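AlyGC (Glaciecola chathamensis, PDB 5GKD) cleaves the polysaccharide alginate as a lyase of polysaccharide lyase family 6, and probably relies on a bound calcium ion to do so. Local coordinates at residues H168-P173 and N203-R208. Residues are numbered along the deposited sequence; the frame is centred on the assembly and turned at random.
Sequences HNYFGP and NNYFDR
Residues 168-173 and 203-208 run parallel, their end-to-end directions 4° apart, with strands 170-171 and 205-207 in register on successive coils of the right-handed parallel beta-helix of the pectate lyase-like fold. Tyr-205 N donates to Asn-169 O, Phe-171 N to Tyr-205 O at 2.8 Å, and Asp-207 N to Phe-171 O almost straight (178°). Where the chain turns, Asn-204 OD1 takes two bonds from Asn-169, from backbone N and from ND2, each 3.0 Å long and arriving from opposite faces of its carbonyl plane. The two amide planes are nearly parallel (3°), displaced from one coil to the next as in an asparagine stack; Asn-169 ND2 also binds Phe-135 O and Asn-204 ND2 binds Asn-228, carrying the pattern to the neighbouring coils. In Phe-171 and Phe-206 alike CG lies anti to the carbonyl carbon, which brings the rings side by side on the same face, near parallel but slid so far apart that they barely overlap, with Phe-171 CD2 3.4 Å from Phe-206 CE2. Phe-206 in turn stacks on Phe-230. Beside the strand, His-168 rests one ring face on Asn-203 CB. Asp-207 links the coils by its carboxylate, and an alanine here would probably leave the hydroxyl of buried Tyr-170 without its acceptor and Arg-208, also paired with Glu-431, without one of its anions. Arg-208 NH1 meets Asp-207 OD2 on the syn side at 2.9 Å, while Tyr-170 OH donates to the anti lone pair of that same oxygen at 2.6 Å.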
ATOM      1  N   HIS A 168      28.203 -20.447  19.938  1.00 18.59           N
ATOM      2  CA  HIS A 168      28.886 -19.200  20.278  1.00 18.15           C
ATOM      3  C   HIS A 168      28.454 -18.033  19.405  1.00 18.08           C
ATOM      4  O   HIS A 168      29.237 -17.119  19.161  1.00 20.10           O
ATOM      5  CB  HIS A 168      30.405 -19.369  20.193  1.00 21.63           C
ATOM      6  CG  HIS A 168      30.957 -20.333  21.188  1.00 19.37           C
ATOM      7  ND1 HIS A 168      31.185 -21.660  20.890  1.00 24.75           N
ATOM      8  CD2 HIS A 168      31.306 -20.170  22.485  1.00 20.42           C
ATOM      9  CE1 HIS A 168      31.667 -22.266  21.959  1.00 22.07           C
ATOM     10  NE2 HIS A 168      31.745 -21.384  22.938  1.00 22.78           N
ATOM     11  N   ASN A 169      27.225 -18.039  18.917  1.00 18.21           N
ATOM     12  CA  ASN A 169      26.734 -16.930  18.119  1.00 16.19           C
ATOM     13  C   ASN A 169      26.044 -15.906  19.007  1.00 21.97           C
ATOM     14  O   ASN A 169      25.474 -16.238  20.056  1.00 20.63           O
ATOM     15  CB  ASN A 169      25.769 -17.419  17.049  1.00 16.63           C
ATOM     16  CG  ASN A 169      26.446 -18.331  16.048  1.00 18.26           C
ATOM     17  OD1 ASN A 169      27.295 -17.884  15.283  1.00 18.65           O
ATOM     18  ND2 ASN A 169      26.079 -19.609  16.051  1.00 14.59           N
ATOM     19  N   TYR A 170      26.137 -14.645  18.607  1.00 20.00           N
ATOM     20  CA  TYR A 170      25.361 -13.575  19.220  1.00 16.46           C
ATOM     21  C   TYR A 170      24.138 -13.354  18.353  1.00 16.44           C
ATOM     22  O   TYR A 170      24.241 -12.822  17.243  1.00 18.06           O
ATOM     23  CB  TYR A 170      26.169 -12.291  19.363  1.00 17.03           C
ATOM     24  CG  TYR A 170      25.374 -11.108  19.919  1.00 17.72           C
ATOM     25  CD1 TYR A 170      24.827 -11.146  21.199  1.00 16.12           C
ATOM     26  CD2 TYR A 170      25.202  -9.951  19.168  1.00 14.17           C
ATOM     27  CE1 TYR A 170      24.115 -10.067  21.710  1.00 17.32           C
ATOM     28  CE2 TYR A 170      24.502  -8.875  19.659  1.00 16.61           C
ATOM     29  CZ  TYR A 170      23.948  -8.937  20.926  1.00 18.94           C
ATOM     30  OH  TYR A 170      23.246  -7.858  21.401  1.00 18.98           O
ATOM     31  N   PHE A 171      22.990 -13.793  18.846  1.00 17.11           N
ATOM     32  CA  PHE A 171      21.714 -13.444  18.239  1.00 15.93           C
ATOM     33  C   PHE A 171      21.231 -12.196  18.959  1.00 19.77           C
ATOM     34  O   PHE A 171      20.627 -12.271  20.038  1.00 17.98           O
ATOM     35  CB  PHE A 171      20.724 -14.597  18.330  1.00 15.32           C
ATOM     36  CG  PHE A 171      21.132 -15.817  17.528  1.00 15.22           C
ATOM     37  CD1 PHE A 171      21.010 -15.832  16.153  1.00 18.87           C
ATOM     38  CD2 PHE A 171      21.627 -16.948  18.155  1.00 16.60           C
ATOM     39  CE1 PHE A 171      21.385 -16.954  15.409  1.00 17.21           C
ATOM     40  CE2 PHE A 171      22.001 -18.073  17.408  1.00 19.26           C
ATOM     41  CZ  PHE A 171      21.881 -18.067  16.041  1.00 15.90           C
ATOM     42  N   GLY A 172      21.526 -11.035  18.364  1.00 18.96           N
ATOM     43  CA  GLY A 172      21.178  -9.768  18.940  1.00 17.45           C
ATOM     44  C   GLY A 172      19.712  -9.438  18.778  1.00 18.25           C
ATOM     45  O   GLY A 172      18.924 -10.202  18.232  1.00 20.17           O
ATOM     46  N   PRO A 173      19.345  -8.260  19.264  1.00 16.82           N
ATOM     47  CA  PRO A 173      17.933  -7.852  19.293  1.00 19.33           C
ATOM     48  C   PRO A 173      17.211  -8.007  17.957  1.00 20.78           C
ATOM     49  O   PRO A 173      17.694  -7.590  16.905  1.00 20.36           O
ATOM     50  CB  PRO A 173      18.013  -6.384  19.720  1.00 17.01           C
ATOM     51  CG  PRO A 173      19.240  -6.338  20.630  1.00 18.84           C
ATOM     52  CD  PRO A 173      20.219  -7.336  20.021  1.00 18.60           C
ATOM     53  N   ASN A 203      25.739 -22.936  23.418  1.00 20.66           N
ATOM     54  CA  ASN A 203      26.541 -21.779  23.823  1.00 21.06           C
ATOM     55  C   ASN A 203      26.273 -20.543  22.972  1.00 21.12           C
ATOM     56  O   ASN A 203      27.169 -19.730  22.747  1.00 23.12           O
ATOM     57  CB  ASN A 203      28.033 -22.118  23.823  1.00 20.65           C
ATOM     58  CG  ASN A 203      28.422 -22.984  25.011  1.00 26.53           C
ATOM     59  OD1 ASN A 203      28.858 -24.118  24.855  1.00 31.66           O
ATOM     60  ND2 ASN A 203      28.218 -22.459  26.208  1.00 26.26           N
ATOM     61  N   ASN A 204      25.043 -20.367  22.515  1.00 18.89           N
ATOM     62  CA  ASN A 204      24.645 -19.127  21.873  1.00 18.33           C
ATOM     63  C   ASN A 204      23.981 -18.204  22.888  1.00 18.32           C
ATOM     64  O   ASN A 204      23.458 -18.640  23.912  1.00 19.15           O
ATOM     65  CB  ASN A 204      23.690 -19.388  20.711  1.00 16.44           C
ATOM     66  CG  ASN A 204      24.236 -20.390  19.747  1.00 18.12           C
ATOM     67  OD1 ASN A 204      25.053 -20.052  18.886  1.00 19.59           O
ATOM     68  ND2 ASN A 204      23.808 -21.636  19.887  1.00 15.25           N
ATOM     69  N   TYR A 205      24.005 -16.920  22.576  1.00 18.40           N
ATOM     70  CA  TYR A 205      23.409 -15.884  23.404  1.00 17.73           C
ATOM     71  C   TYR A 205      22.294 -15.242  22.593  1.00 18.39           C
ATOM     72  O   TYR A 205      22.548 -14.679  21.518  1.00 17.40           O
ATOM     73  CB  TYR A 205      24.467 -14.861  23.816  1.00 17.12           C
ATOM     74  CG  TYR A 205      24.080 -14.026  24.996  1.00 19.52           C
ATOM     75  CD1 TYR A 205      23.294 -12.908  24.834  1.00 17.70           C
ATOM     76  CD2 TYR A 205      24.487 -14.366  26.288  1.00 21.37           C
ATOM     77  CE1 TYR A 205      22.934 -12.140  25.891  1.00 20.78           C
ATOM     78  CE2 TYR A 205      24.135 -13.596  27.363  1.00 16.92           C
ATOM     79  CZ  TYR A 205      23.349 -12.483  27.157  1.00 21.82           C
ATOM     80  OH  TYR A 205      22.944 -11.690  28.198  1.00 23.65           O
ATOM     81  N   PHE A 206      21.069 -15.366  23.083  1.00 15.70           N
ATOM     82  CA  PHE A 206      19.896 -14.759  22.475  1.00 16.13           C
ATOM     83  C   PHE A 206      19.512 -13.528  23.301  1.00 17.86           C
ATOM     84  O   PHE A 206      18.991 -13.649  24.418  1.00 20.38           O
ATOM     85  CB  PHE A 206      18.740 -15.749  22.407  1.00 15.34           C
ATOM     86  CG  PHE A 206      19.012 -16.966  21.567  1.00 16.14           C
ATOM     87  CD1 PHE A 206      19.740 -18.020  22.070  1.00 16.09           C
ATOM     88  CD2 PHE A 206      18.514 -17.061  20.273  1.00 14.63           C
ATOM     89  CE1 PHE A 206      19.982 -19.165  21.300  1.00 17.55           C
ATOM     90  CE2 PHE A 206      18.751 -18.208  19.508  1.00 15.60           C
ATOM     91  CZ  PHE A 206      19.487 -19.250  20.020  1.00 15.48           C
ATOM     92  N   ASP A 207      19.773 -12.363  22.750  1.00 17.78           N
ATOM     93  CA  ASP A 207      19.657 -11.070  23.430  1.00 19.00           C
ATOM     94  C   ASP A 207      18.449 -10.343  22.841  1.00 20.84           C
ATOM     95  O   ASP A 207      18.515  -9.839  21.717  1.00 17.94           O
ATOM     96  CB  ASP A 207      20.949 -10.277  23.240  1.00 17.87           C
ATOM     97  CG  ASP A 207      20.935  -8.912  23.935  1.00 21.92           C
ATOM     98  OD1 ASP A 207      20.219  -8.726  24.947  1.00 20.67           O
ATOM     99  OD2 ASP A 207      21.680  -8.033  23.476  1.00 22.07           O
ATOM    100  N   ARG A 208      17.350 -10.302  23.602  1.00 19.39           N
ATOM    101  CA  ARG A 208      16.118  -9.624  23.213  1.00 17.79           C
ATOM    102  C   ARG A 208      15.620 -10.067  21.838  1.00 20.22           C
ATOM    103  O   ARG A 208      15.250  -9.253  20.990  1.00 17.12           O
ATOM    104  CB  ARG A 208      16.292  -8.116  23.249  1.00 18.91           C
ATOM    105  CG  ARG A 208      16.498  -7.552  24.634  1.00 21.47           C
ATOM    106  CD  ARG A 208      17.906  -7.100  24.754  1.00 24.02           C
ATOM    107  NE  ARG A 208      18.029  -5.676  24.811  1.00 26.81           N
ATOM    108  CZ  ARG A 208      19.146  -5.013  24.548  1.00 27.33           C
ATOM    109  NH1 ARG A 208      20.254  -5.647  24.177  1.00 25.27           N
ATOM    110  NH2 ARG A 208      19.137  -3.699  24.653  1.00 30.08           N
TER